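Local coordinates for protein shikimate 5-dehydrogenase AroE (5-dehydroshikimate reductase) (Mycobacterium tuberculosis, PDB 4P4G) that probably catalyses the NADP-dependent interconversion of 3-dehydroshikimate and shikimate, the fourth step of the pathway leading to chorismate, at residues 191-194 with 195-198. Sequence-based numbering, arbitrary orientation.
Sequences TIPA and EVAA
At the start of the short helix 194-197, which follows strand 187-190 of the parallel, Rossmann-type sheet in the probable NADP-binding domain, Pro193 occupies the N-cap position and its carbonyl opens the first turn. Pro193 O accepts two backbone bonds: a nearly straight one from Ala197 N at 3.1 Å, and a more bent one from Val196 N (138°). Ala198 N continues the turn by bonding to Ala194 O at 3.0 Å. Being a proline, the N-cap residue has no side-chain acceptor for the first helical N-H groups. Instead, a water accepts from Ala194 N and donates to Glu195 OE1, both at 2.9 Å. A bend at chi2 (85°) turns the carboxylate back beside Ala194 N, where one water can bridge the two. On the apolar side, Ile192 reaches along the turn with CD1, which lies 3.7 Å from Ala197 CB and more loosely against Val196 CG1. The ring of Pro193 runs alongside Val196, both pointing the same way, and Pro193 CB lies 4.0 Å from Val196 CG2. Ile192 also touches Phe173, and Val196 touches Arg149, so this face of the turn meets neighbouring loops of the domain. Ile192 and Pro193 thus pack against one side of the turn, while the water-bridged carboxylate lies near its N-terminal end, where negative charge may be mildly favoured, though the helix is short and Glu195 exposed.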
loop_
_atom_site.group_PDB
_atom_site.type_symbol
_atom_site.label_atom_id
_atom_site.label_comp_id
_atom_site.label_asym_id
_atom_site.label_seq_id
_atom_site.Cartn_x
_atom_site.Cartn_y
_atom_site.Cartn_z
ATOM N N THR A 191 0.978 0.837 8.722
ATOM C CA THR A 191 0.430 1.777 7.743
ATOM C C THR A 191 0.152 3.161 8.329
ATOM O O THR A 191 -0.491 3.995 7.680
ATOM C CB THR A 191 -0.844 1.218 7.046
ATOM O OG1 THR A 191 -1.949 1.222 7.957
ATOM C CG2 THR A 191 -0.623 -0.208 6.550
ATOM N N ILE A 192 0.641 3.411 9.545
ATOM C CA ILE A 192 0.430 4.690 10.228
ATOM C C ILE A 192 1.589 5.662 9.969
ATOM O O ILE A 192 2.661 5.234 9.515
ATOM C CB ILE A 192 0.230 4.511 11.758
ATOM C CG1 ILE A 192 1.428 3.809 12.398
ATOM C CG2 ILE A 192 -1.045 3.760 12.034
ATOM C CD1 ILE A 192 1.298 3.680 13.921
ATOM N N PRO A 193 1.377 6.970 10.231
ATOM C CA PRO A 193 2.473 7.927 10.010
ATOM C C PRO A 193 3.665 7.601 10.896
ATOM O O PRO A 193 3.482 7.062 11.990
ATOM C CB PRO A 193 1.867 9.261 10.438
ATOM C CG PRO A 193 0.402 9.101 10.174
ATOM C CD PRO A 193 0.102 7.659 10.512
ATOM N N ALA A 194 4.867 7.922 10.432
ATOM C CA ALA A 194 6.073 7.605 11.194
ATOM C C ALA A 194 6.080 8.353 12.524
ATOM O O ALA A 194 6.593 7.851 13.525
ATOM C CB ALA A 194 7.327 7.941 10.370
ATOM N N GLU A 195 5.483 9.542 12.533
ATOM C CA GLU A 195 5.416 10.376 13.726
ATOM C C GLU A 195 4.507 9.799 14.815
ATOM O O GLU A 195 4.660 10.126 15.991
ATOM C CB GLU A 195 4.934 11.783 13.340
ATOM C CG GLU A 195 5.868 12.529 12.388
ATOM C CD GLU A 195 5.640 12.214 10.914
ATOM O OE1 GLU A 195 4.963 11.214 10.597
ATOM O OE2 GLU A 195 6.150 12.983 10.068
ATOM N N VAL A 196 3.538 8.976 14.415
ATOM C CA VAL A 196 2.645 8.311 15.360
ATOM C C VAL A 196 3.300 7.025 15.859
ATOM O O VAL A 196 3.308 6.754 17.051
ATOM C CB VAL A 196 1.277 7.981 14.723
ATOM C CG1 VAL A 196 0.386 7.203 15.704
ATOM C CG2 VAL A 196 0.577 9.255 14.267
ATOM N N ALA A 197 3.851 6.240 14.938
ATOM C CA ALA A 197 4.510 4.979 15.285
ATOM C C ALA A 197 5.688 5.194 16.230
ATOM O O ALA A 197 5.985 4.332 17.044
ATOM C CB ALA A 197 4.974 4.259 14.031
ATOM N N ALA A 198 6.359 6.338 16.101
ATOM C CA ALA A 198 7.533 6.655 16.932
ATOM C C ALA A 198 7.302 6.454 18.430
ATOM O O ALA A 198 8.174 5.936 19.134
ATOM C CB ALA A 198 8.008 8.079 16.664
HETATM O O HOH W 1 4.723 9.696 8.134
#